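Local coordinates for agrin (Gallus gallus, PDB 1PZ7), which is a basal lamina protein whose laminin G-like domain binds calcium, its activity being modulated by alternative splicing and by that metal, at residues 89-92 / 97-100. Numbering follows the deposited sequence.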
ATOM      1  N   MET A  89       0.159   8.629  -1.658  1.00  9.32           N
ATOM      2  CA  MET A  89       1.081   7.910  -0.809  1.00  9.49           C
ATOM      3  C   MET A  89       1.362   8.791   0.389  1.00  9.55           C
ATOM      4  O   MET A  89       1.483  10.011   0.267  1.00  9.91           O
ATOM      5  CB  MET A  89       2.370   7.599  -1.550  1.00  9.89           C
ATOM      6  CG  MET A  89       3.377   6.871  -0.694  1.00 10.02           C
ATOM      7  SD  MET A  89       4.738   6.152  -1.616  1.00 11.46           S
ATOM      8  CE  MET A  89       5.453   7.603  -2.338  1.00 11.15           C
ATOM      9  N   MET A  90       1.458   8.167   1.551  1.00  9.53           N
ATOM     10  CA  MET A  90       1.723   8.870   2.782  1.00  9.47           C
ATOM     11  C   MET A  90       2.697   8.040   3.591  1.00  8.99           C
ATOM     12  O   MET A  90       2.569   6.826   3.648  1.00  8.95           O
ATOM     13  CB  MET A  90       0.410   9.044   3.543  1.00 10.21           C
ATOM     14  CG  MET A  90       0.500   9.788   4.828  1.00 11.79           C
ATOM     15  SD  MET A  90      -1.176  10.174   5.394  1.00 16.86           S
ATOM     16  CE  MET A  90      -0.828  11.567   6.391  1.00 15.77           C
ATOM     17  N   TYR A  91       3.695   8.685   4.177  1.00  8.28           N
ATOM     18  CA  TYR A  91       4.592   7.992   5.086  1.00  8.36           C
ATOM     19  C   TYR A  91       5.083   8.914   6.182  1.00  8.15           C
ATOM     20  O   TYR A  91       5.207  10.125   5.997  1.00  8.26           O
ATOM     21  CB  TYR A  91       5.765   7.309   4.367  1.00  8.31           C
ATOM     22  CG  TYR A  91       6.578   8.166   3.420  1.00  8.77           C
ATOM     23  CD1 TYR A  91       7.702   8.868   3.858  1.00  8.05           C
ATOM     24  CD2 TYR A  91       6.244   8.242   2.077  1.00  9.84           C
ATOM     25  CE1 TYR A  91       8.457   9.635   2.977  1.00  8.91           C
ATOM     26  CE2 TYR A  91       6.982   9.007   1.195  1.00 10.14           C
ATOM     27  CZ  TYR A  91       8.086   9.700   1.644  1.00 10.02           C
ATOM     28  OH  TYR A  91       8.801  10.449   0.734  1.00 10.42           O
ATOM     29  N   ASP A  92       5.310   8.318   7.343  1.00  7.91           N
ATOM     30  CA  ASP A  92       5.861   8.995   8.503  1.00  7.60           C
ATOM     31  C   ASP A  92       6.966   8.072   8.976  1.00  7.72           C
ATOM     32  O   ASP A  92       6.713   6.909   9.281  1.00  7.54           O
ATOM     33  CB  ASP A  92       4.803   9.189   9.592  1.00  7.56           C
ATOM     34  CG  ASP A  92       5.289  10.066  10.738  1.00  7.10           C
ATOM     35  OD1 ASP A  92       4.443  10.566  11.518  1.00  7.13           O
ATOM     36  OD2 ASP A  92       6.495  10.298  10.931  1.00  8.10           O
ATOM     37  N   PRO A  97       4.568  13.078   8.875  1.00  9.14           N
ATOM     38  CA  PRO A  97       4.229  12.582   7.540  1.00  9.42           C
ATOM     39  C   PRO A  97       4.354  13.562   6.382  1.00  9.44           C
ATOM     40  O   PRO A  97       4.391  14.783   6.545  1.00  9.87           O
ATOM     41  CB  PRO A  97       2.756  12.166   7.690  1.00  9.68           C
ATOM     42  CG  PRO A  97       2.506  12.117   9.141  1.00 11.42           C
ATOM     43  CD  PRO A  97       3.372  13.184   9.728  1.00  9.23           C
ATOM     44  N   VAL A  98       4.430  12.969   5.200  1.00  9.35           N
ATOM     45  CA  VAL A  98       4.354  13.690   3.948  1.00  9.70           C
ATOM     46  C   VAL A  98       3.290  12.980   3.124  1.00  9.70           C
ATOM     47  O   VAL A  98       3.061  11.779   3.294  1.00  9.38           O
ATOM     48  CB  VAL A  98       5.698  13.705   3.187  1.00  9.67           C
ATOM     49  CG1 VAL A  98       6.070  12.319   2.710  1.00 10.31           C
ATOM     50  CG2 VAL A  98       5.654  14.675   2.008  1.00  9.74           C
ATOM     51  N   VAL A  99       2.630  13.728   2.249  1.00  9.86           N
ATOM     52  CA  VAL A  99       1.633  13.169   1.352  1.00 10.53           C
ATOM     53  C   VAL A  99       2.010  13.517  -0.082  1.00 10.30           C
ATOM     54  O   VAL A  99       2.328  14.674  -0.385  1.00 10.62           O
ATOM     55  CB  VAL A  99       0.229  13.734   1.638  1.00 11.01           C
ATOM     56  CG1 VAL A  99      -0.757  13.301   0.568  1.00 11.60           C
ATOM     57  CG2 VAL A  99      -0.245  13.303   3.005  1.00 12.79           C
ATOM     58  N   LEU A 100       1.993  12.510  -0.949  1.00  9.89           N
ATOM     59  CA  LEU A 100       2.230  12.690  -2.377  1.00  9.79           C
ATOM     60  C   LEU A 100       0.930  12.305  -3.050  1.00  9.77           C
ATOM     61  O   LEU A 100       0.493  11.164  -2.931  1.00  9.80           O
ATOM     62  CB  LEU A 100       3.368  11.798  -2.862  1.00  9.86           C
ATOM     63  CG  LEU A 100       4.779  12.262  -2.498  1.00 11.04           C
ATOM     64  CD1 LEU A 100       5.059  12.141  -1.026  1.00 11.81           C
ATOM     65  CD2 LEU A 100       5.805  11.466  -3.270  1.00 11.69           C
TER
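Val-98 lays its CG1 methyl over one face of the Tyr-91 ring, 3.6 Å from the ring centroid and displaced toward the CZ rim, a CH-pi contact between side chains that run next to each other in the same direction. Tyr-91 reaches this position because CG sits between its own backbone N and carbonyl carbon (chi1 52°), which swings the ring toward the neighbouring strand; at its far end the hydroxyl is hydrogen-bonded to the carbonyl oxygen of Arg-121. Beyond the ring, Met-89 bends at its thioether (chi3 61°) and brings CE to 4.0 Å from Leu-100 CD2. This face of the hairpin formed by strands 86-92 and 98-103, at one edge of a six-stranded antiparallel sheet in the laminin G sandwich, with 98-103 outermost, packs against Ala-116 and Arg-118 of strand 112-119 in the second sheet. On the other face, Met-90 stretches out nearly straight, and its CE lies 3.8 Å from Val-99 CG2 and 3.9 Å from Pro-97 CB. Between the two faces, the backbones of Met-89 and Leu-100 exchange two hydrogen bonds, the Leu-100 N to Met-89 O bond measuring 2.8 Å and nearly straight (171°); Tyr-91 and Val-98 form a second, longer pair. Near the turn, the Asp-92 carboxylate crosses the proline ring obliquely, OD1 in van der Waals contact with Pro-97 CD at 3.3 Å, while OD2 accepts a hydrogen bond from Gly-94 N; calcium-binding Leu-93 lies between them.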